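Local coordinates for protein glutathione S-transferase (PDB 2DSA) that binds glutathione, probably acts as a glutathione transferase and reductively dechlorinates metabolites of polychlorinated biphenyls, at residues E90-H93 and L94-W97; L98-S102 and S103-K107; D155-L158 and F159-G163. One frame throughout, in Å; residues are numbered along the deposited sequence.

The three contacts show how a subunit interface can run along a helix and merge with the ligand sites. Contacts 1 and 2 follow each other without a break on helix 89-109, their centres about 13 Å apart; both touch the second subunit, and at contact 2 the interface joins the ligand sites. Contact 3 comes later in the chain, on helix 153-163, with its centre about 11 Å from that of contact 2 and about 16 Å from that of contact 1. Contacts 2 and 3 meet directly: His106 ND1 lies 2.8 Å from Tyr157 OH, a probable hydrogen bond beside the bound glutathione, and Leu105 packs on Leu158. Contact 1 stays about 6 Å from contact 3 at the nearest atoms.

Contact 1. Residues E90-H93 and L94-W97; sequences ERYH and LQQW
His93 and Trp97, one helical turn apart on helix 89-109, set their side chains alongside each other, pointing the same way. Their rings meet obliquely, the planes 45° apart, and His93 NE2 lies at the edge of the indole, 3.5 Å from Trp97 NE1. The other ring nitrogen has a clear partner: His93 ND1 donates to Glu90 OE2 at 3.2 Å, on the syn side of the carboxylate, with a weaker second bond to OE1. With CG anti to the backbone N (chi1 -164°), the imidazole reaches both Glu90 and Trp97.

The backbone polar groups are paired in regular helical fashion, from Leu94 N to Glu90 O at 2.9 Å through to Trp97 N to His93 O at 3.1 Å. On another side of the helix, Arg91 and Gln95 cross with guanidinium and amide planes nearly perpendicular. They do not bond to each other; Arg91 NE and Gln95 NE2 both donate to Gln71 OE1, while Arg91 NH1 is held by Asp75 and the carbonyl of Pro84. Leu94 CD2 packs 3.7 Å from Arg91 CD. Gln95 OE1 approaches Tyr92 CD2 at 3.4 Å, and the Tyr92 hydroxyl bonds to Asp75 of the second subunit.

The chemistry implies a division of labour: the Glu90 carboxylate would favour a protonated His93, whereas Arg91, Tyr92 and Gln95 send bonds to helix 66-76 of their own or the second subunit, Arg91 with a further one to the Pro84 carbonyl.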
ATOM      1  N   GLU A  90      -1.112 -17.299   3.143  1.00 32.39           N
ATOM      2  CA  GLU A  90      -2.023 -16.390   3.839  1.00 33.13           C
ATOM      3  C   GLU A  90      -1.354 -15.083   4.309  1.00 32.50           C
ATOM      4  O   GLU A  90      -2.025 -14.064   4.451  1.00 32.31           O
ATOM      5  CB  GLU A  90      -2.749 -17.099   4.987  1.00 33.48           C
ATOM      6  CG  GLU A  90      -3.894 -18.029   4.513  1.00 37.10           C
ATOM      7  CD  GLU A  90      -5.010 -17.284   3.751  1.00 41.68           C
ATOM      8  OE1 GLU A  90      -5.194 -17.552   2.545  1.00 43.01           O
ATOM      9  OE2 GLU A  90      -5.710 -16.435   4.357  1.00 44.16           O
ATOM     10  N   ARG A  91      -0.036 -15.106   4.513  1.00 32.14           N
ATOM     11  CA  ARG A  91       0.694 -13.855   4.806  1.00 31.24           C
ATOM     12  C   ARG A  91       0.724 -12.900   3.588  1.00 30.62           C
ATOM     13  O   ARG A  91       0.571 -11.688   3.750  1.00 30.45           O
ATOM     14  CB  ARG A  91       2.099 -14.153   5.354  1.00 30.93           C
ATOM     15  CG  ARG A  91       2.928 -12.917   5.760  1.00 30.91           C
ATOM     16  CD  ARG A  91       2.189 -11.929   6.676  1.00 26.48           C
ATOM     17  NE  ARG A  91       3.086 -10.872   7.135  1.00 28.51           N
ATOM     18  CZ  ARG A  91       3.789 -10.921   8.265  1.00 30.00           C
ATOM     19  NH1 ARG A  91       3.697 -11.978   9.063  1.00 30.27           N
ATOM     20  NH2 ARG A  91       4.596  -9.922   8.588  1.00 29.31           N
ATOM     21  N   TYR A  92       0.904 -13.440   2.381  1.00 30.55           N
ATOM     22  CA  TYR A  92       0.774 -12.624   1.137  1.00 30.68           C
ATOM     23  C   TYR A  92      -0.638 -12.086   0.964  1.00 30.38           C
ATOM     24  O   TYR A  92      -0.846 -10.938   0.571  1.00 29.51           O
ATOM     25  CB  TYR A  92       1.250 -13.378  -0.114  1.00 30.08           C
ATOM     26  CG  TYR A  92       2.660 -13.902   0.044  1.00 28.82           C
ATOM     27  CD1 TYR A  92       2.889 -15.250   0.314  1.00 28.67           C
ATOM     28  CD2 TYR A  92       3.757 -13.045  -0.018  1.00 27.41           C
ATOM     29  CE1 TYR A  92       4.174 -15.736   0.498  1.00 28.73           C
ATOM     30  CE2 TYR A  92       5.050 -13.523   0.158  1.00 27.45           C
ATOM     31  CZ  TYR A  92       5.247 -14.871   0.420  1.00 29.17           C
ATOM     32  OH  TYR A  92       6.516 -15.358   0.600  1.00 28.31           O
ATOM     33  N   HIS A  93      -1.601 -12.928   1.298  1.00 31.28           N
ATOM     34  CA  HIS A  93      -2.997 -12.550   1.332  1.00 31.89           C
ATOM     35  C   HIS A  93      -3.282 -11.396   2.339  1.00 31.12           C
ATOM     36  O   HIS A  93      -4.074 -10.498   2.051  1.00 29.94           O
ATOM     37  CB  HIS A  93      -3.841 -13.801   1.612  1.00 32.66           C
ATOM     38  CG  HIS A  93      -5.299 -13.640   1.306  1.00 36.75           C
ATOM     39  ND1 HIS A  93      -6.264 -14.484   1.823  1.00 41.60           N
ATOM     40  CD2 HIS A  93      -5.960 -12.735   0.545  1.00 40.20           C
ATOM     41  CE1 HIS A  93      -7.453 -14.104   1.394  1.00 42.81           C
ATOM     42  NE2 HIS A  93      -7.297 -13.043   0.619  1.00 42.67           N
ATOM     43  N   LEU A  94      -2.626 -11.412   3.502  1.00 30.24           N
ATOM     44  CA  LEU A  94      -2.673 -10.260   4.415  1.00 29.70           C
ATOM     45  C   LEU A  94      -2.102  -8.965   3.770  1.00 29.45           C
ATOM     46  O   LEU A  94      -2.676  -7.874   3.927  1.00 29.10           O
ATOM     47  CB  LEU A  94      -1.918 -10.569   5.723  1.00 30.07           C
ATOM     48  CG  LEU A  94      -1.771  -9.408   6.715  1.00 30.31           C
ATOM     49  CD1 LEU A  94      -3.001  -9.316   7.555  1.00 32.58           C
ATOM     50  CD2 LEU A  94      -0.558  -9.583   7.627  1.00 30.49           C
ATOM     51  N   GLN A  95      -0.978  -9.094   3.070  1.00 28.68           N
ATOM     52  CA  GLN A  95      -0.323  -7.955   2.420  1.00 29.51           C
ATOM     53  C   GLN A  95      -1.165  -7.380   1.282  1.00 29.36           C
ATOM     54  O   GLN A  95      -1.140  -6.163   1.028  1.00 29.94           O
ATOM     55  CB  GLN A  95       1.063  -8.367   1.900  1.00 28.98           C
ATOM     56  CG  GLN A  95       1.980  -8.749   3.044  1.00 29.09           C
ATOM     57  CD  GLN A  95       3.219  -9.488   2.630  1.00 28.64           C
ATOM     58  OE1 GLN A  95       3.321 -10.035   1.520  1.00 25.76           O
ATOM     59  NE2 GLN A  95       4.173  -9.538   3.541  1.00 27.64           N
ATOM     60  N   GLN A  96      -1.867  -8.277   0.588  1.00 28.83           N
ATOM     61  CA  GLN A  96      -2.879  -7.901  -0.392  1.00 28.78           C
ATOM     62  C   GLN A  96      -3.933  -7.035   0.273  1.00 28.12           C
ATOM     63  O   GLN A  96      -4.167  -5.921  -0.162  1.00 28.39           O
ATOM     64  CB  GLN A  96      -3.530  -9.160  -0.990  1.00 28.63           C
ATOM     65  CG  GLN A  96      -4.752  -8.864  -1.867  1.00 28.61           C
ATOM     66  CD  GLN A  96      -5.523 -10.128  -2.228  1.00 28.67           C
ATOM     67  OE1 GLN A  96      -6.714 -10.243  -1.931  1.00 30.23           O
ATOM     68  NE2 GLN A  96      -4.832 -11.101  -2.808  1.00 26.75           N
ATOM     69  N   TRP A  97      -4.553  -7.544   1.343  1.00 28.45           N
ATOM     70  CA  TRP A  97      -5.570  -6.782   2.055  1.00 28.56           C
ATOM     71  C   TRP A  97      -5.056  -5.477   2.634  1.00 28.79           C
ATOM     72  O   TRP A  97      -5.740  -4.444   2.511  1.00 29.57           O
ATOM     73  CB  TRP A  97      -6.318  -7.624   3.088  1.00 29.47           C
ATOM     74  CG  TRP A  97      -7.448  -8.370   2.451  1.00 30.44           C
ATOM     75  CD1 TRP A  97      -7.545  -9.727   2.279  1.00 31.56           C
ATOM     76  CD2 TRP A  97      -8.619  -7.800   1.838  1.00 30.49           C
ATOM     77  NE1 TRP A  97      -8.715 -10.031   1.621  1.00 32.50           N
ATOM     78  CE2 TRP A  97      -9.389  -8.871   1.333  1.00 32.24           C
ATOM     79  CE3 TRP A  97      -9.104  -6.488   1.691  1.00 31.50           C
ATOM     80  CZ2 TRP A  97     -10.621  -8.676   0.679  1.00 30.96           C
ATOM     81  CZ3 TRP A  97     -10.336  -6.291   1.048  1.00 31.68           C
ATOM     82  CH2 TRP A  97     -11.074  -7.384   0.547  1.00 31.29           C
TER

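Contact 2. Residues L98-S102 and S103-K107; sequences LNFIS and SELHK. With GSH (glutathione), chain E; GSH (glutathione), chain G; HPX ((2Z,4E)-2-hydroxy-6-oxo-6-phenylhexa-2,4-dienoic acid), chain F.
Between Phe100 and Lys107 the backbone of helix 89-109 widens into a pi-type turn, Ile101 O receiving His106 N in a nearly straight bond of 2.7 Å, and the axes of 98-102 and 103-107 differ in direction by 38°. This pi-bulge lies in the all-helical C-terminal domain of the glutathione transferase fold. Before it, Asn99 O takes two bonds from one residue, Ser103 N at 2.9 Å and Ser103 OG at 2.8 Å, from opposite faces of its carbonyl plane. The hydroxyl gets there because it stands between the backbone N and the carbonyl carbon (chi1 66°).

Glu104 crosses Phe100 at about a right angle. Its CB sits over the centre of the ring, 3.9 Å from the centroid, a CH-pi contact, while Leu105 CG meets Phe100 CE2 obliquely. A bend at chi2 (-60°) turns the Glu104 carboxylate to a glutathione bound mainly by the second subunit, and Lys107 of that subunit adds a salt bridge to OE1. The dimer thus builds each glutathione site from both chains. Asn99 ND2 bonds to Glu65 of the second subunit.

At the end of the wide turn His106 and, just after it, Lys107 face this chain's own pocket, Lys107 NZ also forming a salt bridge to Glu104 OE1 of the second subunit. The imidazole, with Tyr157 at ND1, has HPX at its edge, CD2 lying 3.3 Å from OA1. Across the interface, Glu104 OE1 accepts a hydrogen bond of 2.6 Å from N1 of the glutathione held mainly by the second subunit.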
ATOM      1  N   LEU A  98      -3.850  -5.498   3.215  1.00 28.23           N
ATOM      2  CA  LEU A  98      -3.243  -4.272   3.752  1.00 28.74           C
ATOM      3  C   LEU A  98      -3.000  -3.214   2.664  1.00 28.80           C
ATOM      4  O   LEU A  98      -3.243  -2.041   2.889  1.00 29.04           O
ATOM      5  CB  LEU A  98      -1.937  -4.564   4.506  1.00 28.23           C
ATOM      6  CG  LEU A  98      -1.975  -5.318   5.843  1.00 27.11           C
ATOM      7  CD1 LEU A  98      -0.544  -5.565   6.331  1.00 26.13           C
ATOM      8  CD2 LEU A  98      -2.781  -4.546   6.903  1.00 26.20           C
ATOM      9  N   ASN A  99      -2.501  -3.629   1.499  1.00 29.04           N
ATOM     10  CA  ASN A  99      -2.292  -2.679   0.418  1.00 29.87           C
ATOM     11  C   ASN A  99      -3.602  -2.146  -0.177  1.00 30.25           C
ATOM     12  O   ASN A  99      -3.668  -0.978  -0.561  1.00 30.21           O
ATOM     13  CB  ASN A  99      -1.415  -3.256  -0.698  1.00 29.77           C
ATOM     14  CG  ASN A  99      -0.830  -2.175  -1.566  1.00 30.88           C
ATOM     15  OD1 ASN A  99       0.094  -1.497  -1.150  1.00 31.27           O
ATOM     16  ND2 ASN A  99      -1.393  -1.977  -2.774  1.00 32.17           N
ATOM     17  N   PHE A 100      -4.611  -3.021  -0.269  1.00 30.54           N
ATOM     18  CA  PHE A 100      -5.980  -2.639  -0.609  1.00 31.19           C
ATOM     19  C   PHE A 100      -6.563  -1.567   0.314  1.00 31.29           C
ATOM     20  O   PHE A 100      -7.096  -0.551  -0.152  1.00 31.55           O
ATOM     21  CB  PHE A 100      -6.910  -3.855  -0.624  1.00 30.78           C
ATOM     22  CG  PHE A 100      -8.315  -3.533  -1.075  1.00 33.11           C
ATOM     23  CD1 PHE A 100      -8.674  -3.655  -2.420  1.00 33.84           C
ATOM     24  CD2 PHE A 100      -9.284  -3.094  -0.158  1.00 33.57           C
ATOM     25  CE1 PHE A 100      -9.960  -3.359  -2.846  1.00 33.68           C
ATOM     26  CE2 PHE A 100     -10.573  -2.796  -0.569  1.00 33.02           C
ATOM     27  CZ  PHE A 100     -10.922  -2.930  -1.913  1.00 33.22           C
ATOM     28  N   ILE A 101      -6.473  -1.788   1.620  1.00 31.31           N
ATOM     29  CA  ILE A 101      -7.017  -0.822   2.569  1.00 31.30           C
ATOM     30  C   ILE A 101      -6.314   0.523   2.396  1.00 31.83           C
ATOM     31  O   ILE A 101      -6.959   1.575   2.365  1.00 31.97           O
ATOM     32  CB  ILE A 101      -6.985  -1.337   4.030  1.00 30.95           C
ATOM     33  CG1 ILE A 101      -7.857  -2.580   4.165  1.00 30.40           C
ATOM     34  CG2 ILE A 101      -7.478  -0.259   4.988  1.00 31.80           C
ATOM     35  CD1 ILE A 101      -7.448  -3.540   5.262  1.00 30.49           C
ATOM     36  N   SER A 102      -5.000   0.476   2.248  1.00 31.94           N
ATOM     37  CA  SER A 102      -4.184   1.682   2.123  1.00 32.51           C
ATOM     38  C   SER A 102      -4.432   2.484   0.828  1.00 32.49           C
ATOM     39  O   SER A 102      -4.660   3.695   0.878  1.00 31.61           O
ATOM     40  CB  SER A 102      -2.705   1.307   2.236  1.00 32.13           C
ATOM     41  OG  SER A 102      -1.873   2.376   1.838  1.00 34.03           O
ATOM     42  N   SER A 103      -4.358   1.801  -0.316  1.00 32.56           N
ATOM     43  CA  SER A 103      -4.394   2.471  -1.623  1.00 33.28           C
ATOM     44  C   SER A 103      -5.819   2.672  -2.151  1.00 34.33           C
ATOM     45  O   SER A 103      -6.083   3.638  -2.874  1.00 35.32           O
ATOM     46  CB  SER A 103      -3.578   1.694  -2.650  1.00 32.97           C
ATOM     47  OG  SER A 103      -4.175   0.422  -2.908  1.00 31.93           O
ATOM     48  N   GLU A 104      -6.722   1.765  -1.783  1.00 35.03           N
ATOM     49  CA  GLU A 104      -8.071   1.734  -2.331  1.00 35.27           C
ATOM     50  C   GLU A 104      -9.116   2.318  -1.387  1.00 35.94           C
ATOM     51  O   GLU A 104     -10.206   2.680  -1.828  1.00 36.49           O
ATOM     52  CB  GLU A 104      -8.469   0.300  -2.730  1.00 35.14           C
ATOM     53  CG  GLU A 104      -7.521  -0.389  -3.771  1.00 34.86           C
ATOM     54  CD  GLU A 104      -7.428   0.362  -5.101  1.00 36.29           C
ATOM     55  OE1 GLU A 104      -6.360   0.324  -5.754  1.00 35.74           O
ATOM     56  OE2 GLU A 104      -8.429   1.006  -5.492  1.00 35.99           O
ATOM     57  N   LEU A 105      -8.808   2.389  -0.094  1.00 35.42           N
ATOM     58  CA  LEU A 105      -9.775   2.901   0.870  1.00 35.38           C
ATOM     59  C   LEU A 105      -9.263   4.174   1.536  1.00 35.80           C
ATOM     60  O   LEU A 105      -9.807   5.260   1.323  1.00 35.61           O
ATOM     61  CB  LEU A 105     -10.151   1.833   1.904  1.00 35.13           C
ATOM     62  CG  LEU A 105     -10.949   0.603   1.475  1.00 35.27           C
ATOM     63  CD1 LEU A 105     -11.219  -0.294   2.683  1.00 33.32           C
ATOM     64  CD2 LEU A 105     -12.283   0.986   0.782  1.00 35.09           C
ATOM     65  N   HIS A 106      -8.187   4.030   2.308  1.00 36.08           N
ATOM     66  CA  HIS A 106      -7.564   5.124   3.066  1.00 36.49           C
ATOM     67  C   HIS A 106      -7.295   6.338   2.178  1.00 36.84           C
ATOM     68  O   HIS A 106      -7.698   7.443   2.510  1.00 36.59           O
ATOM     69  CB  HIS A 106      -6.272   4.600   3.730  1.00 35.73           C
ATOM     70  CG  HIS A 106      -5.475   5.630   4.481  1.00 37.00           C
ATOM     71  ND1 HIS A 106      -4.501   5.277   5.397  1.00 35.50           N
ATOM     72  CD2 HIS A 106      -5.479   6.986   4.446  1.00 35.94           C
ATOM     73  CE1 HIS A 106      -3.951   6.368   5.895  1.00 35.96           C
ATOM     74  NE2 HIS A 106      -4.530   7.419   5.340  1.00 37.44           N
ATOM     75  N   LYS A 107      -6.620   6.127   1.054  1.00 37.95           N
ATOM     76  CA  LYS A 107      -6.224   7.226   0.177  1.00 39.64           C
ATOM     77  C   LYS A 107      -7.391   7.956  -0.500  1.00 40.47           C
ATOM     78  O   LYS A 107      -7.220   9.090  -0.973  1.00 40.67           O
ATOM     79  CB  LYS A 107      -5.204   6.753  -0.863  1.00 39.65           C
ATOM     80  CG  LYS A 107      -3.797   6.645  -0.302  1.00 41.26           C
ATOM     81  CD  LYS A 107      -3.217   8.018  -0.003  1.00 42.76           C
ATOM     82  CE  LYS A 107      -2.387   8.009   1.266  1.00 44.31           C
ATOM     83  NZ  LYS A 107      -1.700   9.321   1.451  1.00 45.70           N
TER
HETATM   84  N1  GSH E1224       1.203   6.355   3.045  1.00 29.78           N
HETATM   85  CA1 GSH E1224       0.982   6.703   4.455  1.00 32.53           C
HETATM   86  C1  GSH E1224       0.724   5.471   5.278  1.00 34.19           C
HETATM   87  O11 GSH E1224       0.046   4.527   4.802  1.00 34.07           O
HETATM   88  O12 GSH E1224       1.161   5.381   6.455  1.00 35.23           O
HETATM   89  CB1 GSH E1224      -0.203   7.640   4.665  1.00 32.05           C
HETATM   90  CG1 GSH E1224      -0.257   8.124   6.123  1.00 32.91           C
HETATM   91  CD1 GSH E1224      -1.232   9.262   6.247  1.00 33.10           C
HETATM   92  OE1 GSH E1224      -1.924   9.635   5.100  1.00 33.87           O
HETATM   93  N2  GSH E1224      -1.388   9.847   7.438  1.00 34.22           N
HETATM   94  CA2 GSH E1224      -2.256  10.985   7.696  1.00 36.65           C
HETATM   95  C2  GSH E1224      -1.479  12.205   8.072  1.00 37.88           C
HETATM   96  O2  GSH E1224      -0.464  12.132   9.021  1.00 36.65           O
HETATM   97  CB2 GSH E1224      -3.247  10.699   8.825  1.00 35.30           C
HETATM   98  SG2 GSH E1224      -4.347   9.346   8.366  1.00 37.38           S
HETATM   99  N3  GSH E1224      -1.798  13.337   7.475  1.00 40.61           N
HETATM  100  CA3 GSH E1224      -0.975  13.879   6.404  1.00 48.29           C
HETATM  101  C3  GSH E1224      -0.396  15.163   6.895  1.00 51.05           C
HETATM  102  O31 GSH E1224      -0.568  15.447   8.103  1.00 53.87           O
HETATM  103  O32 GSH E1224       0.240  15.929   6.134  1.00 53.05           O
HETATM  104  N1  GSH G2224      -4.196  -1.159  -5.547  1.00 34.67           N
HETATM  105  CA1 GSH G2224      -3.967  -1.860  -6.793  1.00 36.84           C
HETATM  106  C1  GSH G2224      -2.581  -2.417  -6.776  1.00 36.34           C
HETATM  107  O11 GSH G2224      -2.370  -3.507  -7.326  1.00 36.39           O
HETATM  108  O12 GSH G2224      -1.632  -1.789  -6.232  1.00 36.29           O
HETATM  109  CB1 GSH G2224      -4.087  -0.894  -7.964  1.00 37.48           C
HETATM  110  CG1 GSH G2224      -3.989  -1.602  -9.312  1.00 38.11           C
HETATM  111  CD1 GSH G2224      -4.162  -0.609 -10.439  1.00 41.84           C
HETATM  112  OE1 GSH G2224      -4.290   0.760 -10.159  1.00 42.07           O
HETATM  113  N2  GSH G2224      -4.158  -1.087 -11.689  1.00 43.64           N
HETATM  114  CA2 GSH G2224      -4.473  -0.271 -12.853  1.00 45.01           C
HETATM  115  C2  GSH G2224      -5.670  -0.834 -13.573  1.00 46.25           C
HETATM  116  O2  GSH G2224      -5.816  -2.220 -13.775  1.00 44.19           O
HETATM  117  CB2 GSH G2224      -3.305  -0.235 -13.836  1.00 45.47           C
HETATM  118  SG2 GSH G2224      -1.790   0.591 -13.266  1.00 45.54           S
HETATM  119  N3  GSH G2224      -6.582   0.026 -14.014  1.00 50.21           N
HETATM  120  CA3 GSH G2224      -7.609   0.551 -13.134  1.00 54.03           C
HETATM  121  C3  GSH G2224      -8.949  -0.101 -13.315  1.00 55.31           C
HETATM  122  O31 GSH G2224      -9.652  -0.378 -12.310  1.00 56.76           O
HETATM  123  O32 GSH G2224      -9.363  -0.353 -14.472  1.00 56.04           O
HETATM  124  CB3 HPX F1225     -10.391  11.924  13.663  0.50 39.45           C
HETATM  125  CB4 HPX F1225     -11.541  11.460  13.030  0.50 40.28           C
HETATM  126  CB5 HPX F1225     -11.510  11.146  11.669  0.50 40.07           C
HETATM  127  CB6 HPX F1225     -10.324  11.292  10.955  0.50 39.39           C
HETATM  128  CB1 HPX F1225      -9.177  11.753  11.586  0.50 39.30           C
HETATM  129  CB2 HPX F1225      -9.212  12.071  12.941  0.50 39.03           C
HETATM  130  CA6 HPX F1225      -7.903  11.925  10.818  0.50 39.54           C
HETATM  131  OA4 HPX F1225      -7.053  12.695  11.242  0.50 40.30           O
HETATM  132  CA5 HPX F1225      -7.653  11.197   9.561  0.50 39.08           C
HETATM  133  CA4 HPX F1225      -7.071  11.867   8.575  0.50 39.47           C
HETATM  134  CA3 HPX F1225      -6.759  11.230   7.286  0.50 39.91           C
HETATM  135  CA2 HPX F1225      -5.907  11.792   6.420  0.50 40.22           C
HETATM  136  OA3 HPX F1225      -5.300  12.953   6.637  0.50 40.23           O
HETATM  137  CA1 HPX F1225      -5.627  11.109   5.181  0.50 40.46           C
HETATM  138  OA2 HPX F1225      -4.677  11.509   4.475  0.50 41.41           O
HETATM  139  OA1 HPX F1225      -6.345  10.138   4.876  0.50 40.90           O

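Contact 3. Residues D155-L158 and F159-G163; sequences DIYL and FVVLG
Asp155 O accepts the amide of Phe159 at 2.9 Å, opening the run of backbone bonds that joins the two halves of helix 153-163. The Asp155 carboxylate turns elsewhere, to the amides of Ser152 and Leu146, so the acid ties the helix start to the loop before it.

Ile156 follows with its carbonyl bonded to Val160 N at 3.2 Å; Val160 CG2 also rests against that oxygen, and Phe159 CB comes to 3.6 Å from Ile156 O.

Tyr157 brings the first contact between side chains. Its CG lies anti to the backbone N (chi1 -169°), which swings the ring out from the helix with a slight lean toward the next turn, CE1 coming to 3.9 Å from Val161 CG2. The approach is oblique, one methyl branch against the ring. Tyr157 O takes a nearly straight bond from Val161 N (175°) and a weak one from Val160 N.

Leu158 closes the segment. Its CD1 branch packs 3.9 Å from Leu162 CG, two leucines one turn apart making a purely apolar meeting, and the backbone of the same two residues is joined by Leu162 N to Leu158 O at 2.8 Å.

These side chains fan out to three neighbours, as befits a central helix of this domain. Ile156 and Val160 face helix 12-21; Tyr157, Leu158 and Val161 pack on helix 89-109, the Tyr157 hydroxyl turned to His106; and Leu158, Phe159 and Leu162 lie against helix 176-186.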
ATOM      1  N   ASP A 155      -7.752  -6.418   9.602  1.00 30.85           N
ATOM      2  CA  ASP A 155      -9.039  -6.097  10.199  1.00 31.41           C
ATOM      3  C   ASP A 155      -8.962  -4.857  11.065  1.00 31.46           C
ATOM      4  O   ASP A 155      -9.907  -4.061  11.103  1.00 32.01           O
ATOM      5  CB  ASP A 155      -9.534  -7.275  11.035  1.00 30.89           C
ATOM      6  CG  ASP A 155      -9.750  -8.520  10.209  1.00 31.60           C
ATOM      7  OD1 ASP A 155      -9.057  -9.538  10.468  1.00 32.53           O
ATOM      8  OD2 ASP A 155     -10.602  -8.477   9.291  1.00 30.66           O
ATOM      9  N   ILE A 156      -7.845  -4.705  11.768  1.00 30.96           N
ATOM     10  CA  ILE A 156      -7.605  -3.533  12.604  1.00 30.85           C
ATOM     11  C   ILE A 156      -7.481  -2.288  11.730  1.00 30.75           C
ATOM     12  O   ILE A 156      -8.082  -1.263  12.018  1.00 30.68           O
ATOM     13  CB  ILE A 156      -6.337  -3.709  13.494  1.00 30.32           C
ATOM     14  CG1 ILE A 156      -6.560  -4.824  14.517  1.00 30.75           C
ATOM     15  CG2 ILE A 156      -5.993  -2.418  14.194  1.00 29.66           C
ATOM     16  CD1 ILE A 156      -5.274  -5.400  15.115  1.00 30.68           C
ATOM     17  N   TYR A 157      -6.710  -2.392  10.649  1.00 31.20           N
ATOM     18  CA  TYR A 157      -6.558  -1.284   9.731  1.00 31.40           C
ATOM     19  C   TYR A 157      -7.932  -0.931   9.136  1.00 31.83           C
ATOM     20  O   TYR A 157      -8.330   0.235   9.152  1.00 31.53           O
ATOM     21  CB  TYR A 157      -5.530  -1.634   8.655  1.00 31.06           C
ATOM     22  CG  TYR A 157      -5.066  -0.497   7.773  1.00 30.18           C
ATOM     23  CD1 TYR A 157      -5.288   0.835   8.124  1.00 30.94           C
ATOM     24  CD2 TYR A 157      -4.359  -0.756   6.603  1.00 29.77           C
ATOM     25  CE1 TYR A 157      -4.849   1.871   7.320  1.00 29.98           C
ATOM     26  CE2 TYR A 157      -3.908   0.278   5.791  1.00 30.05           C
ATOM     27  CZ  TYR A 157      -4.165   1.585   6.155  1.00 30.26           C
ATOM     28  OH  TYR A 157      -3.730   2.614   5.370  1.00 31.28           O
ATOM     29  N   LEU A 158      -8.655  -1.932   8.636  1.00 32.34           N
ATOM     30  CA  LEU A 158     -10.005  -1.703   8.070  1.00 32.78           C
ATOM     31  C   LEU A 158     -10.947  -1.009   9.054  1.00 32.99           C
ATOM     32  O   LEU A 158     -11.610  -0.021   8.710  1.00 33.05           O
ATOM     33  CB  LEU A 158     -10.632  -3.010   7.569  1.00 32.76           C
ATOM     34  CG  LEU A 158     -12.050  -2.928   6.968  1.00 32.31           C
ATOM     35  CD1 LEU A 158     -12.112  -1.971   5.763  1.00 29.47           C
ATOM     36  CD2 LEU A 158     -12.513  -4.316   6.567  1.00 32.95           C
ATOM     37  N   PHE A 159     -10.980  -1.512  10.282  1.00 33.35           N
ATOM     38  CA  PHE A 159     -11.806  -0.933  11.336  1.00 33.80           C
ATOM     39  C   PHE A 159     -11.550   0.563  11.548  1.00 34.12           C
ATOM     40  O   PHE A 159     -12.489   1.340  11.771  1.00 34.54           O
ATOM     41  CB  PHE A 159     -11.586  -1.706  12.641  1.00 34.10           C
ATOM     42  CG  PHE A 159     -12.226  -1.070  13.832  1.00 34.46           C
ATOM     43  CD1 PHE A 159     -13.544  -1.378  14.178  1.00 35.51           C
ATOM     44  CD2 PHE A 159     -11.514  -0.154  14.619  1.00 34.65           C
ATOM     45  CE1 PHE A 159     -14.140  -0.779  15.273  1.00 33.43           C
ATOM     46  CE2 PHE A 159     -12.106   0.439  15.726  1.00 33.59           C
ATOM     47  CZ  PHE A 159     -13.408   0.128  16.055  1.00 33.73           C
ATOM     48  N   VAL A 160     -10.287   0.973  11.466  1.00 34.17           N
ATOM     49  CA  VAL A 160      -9.925   2.368  11.700  1.00 34.17           C
ATOM     50  C   VAL A 160     -10.406   3.286  10.559  1.00 34.72           C
ATOM     51  O   VAL A 160     -10.995   4.342  10.807  1.00 34.69           O
ATOM     52  CB  VAL A 160      -8.412   2.524  11.956  1.00 33.86           C
ATOM     53  CG1 VAL A 160      -7.974   4.003  11.882  1.00 33.40           C
ATOM     54  CG2 VAL A 160      -8.032   1.896  13.315  1.00 33.89           C
ATOM     55  N   VAL A 161     -10.128   2.878   9.324  1.00 35.18           N
ATOM     56  CA  VAL A 161     -10.599   3.575   8.136  1.00 35.51           C
ATOM     57  C   VAL A 161     -12.135   3.642   8.134  1.00 35.88           C
ATOM     58  O   VAL A 161     -12.694   4.699   7.911  1.00 36.22           O
ATOM     59  CB  VAL A 161     -10.038   2.933   6.822  1.00 35.43           C
ATOM     60  CG1 VAL A 161     -10.673   3.570   5.572  1.00 34.40           C
ATOM     61  CG2 VAL A 161      -8.499   3.053   6.752  1.00 35.52           C
ATOM     62  N   LEU A 162     -12.812   2.531   8.407  1.00 37.14           N
ATOM     63  CA  LEU A 162     -14.284   2.553   8.505  1.00 38.37           C
ATOM     64  C   LEU A 162     -14.816   3.561   9.528  1.00 39.70           C
ATOM     65  O   LEU A 162     -15.844   4.205   9.294  1.00 40.08           O
ATOM     66  CB  LEU A 162     -14.871   1.167   8.751  1.00 37.59           C
ATOM     67  CG  LEU A 162     -14.784   0.135   7.621  1.00 36.75           C
ATOM     68  CD1 LEU A 162     -15.409  -1.186   8.085  1.00 35.41           C
ATOM     69  CD2 LEU A 162     -15.414   0.632   6.310  1.00 33.85           C
ATOM     70  N   GLY A 163     -14.102   3.702  10.645  1.00 40.94           N
ATOM     71  CA  GLY A 163     -14.453   4.653  11.692  1.00 42.26           C
ATOM     72  C   GLY A 163     -14.475   6.101  11.231  1.00 43.20           C
ATOM     73  O   GLY A 163     -15.117   6.948  11.848  1.00 44.34           O
TER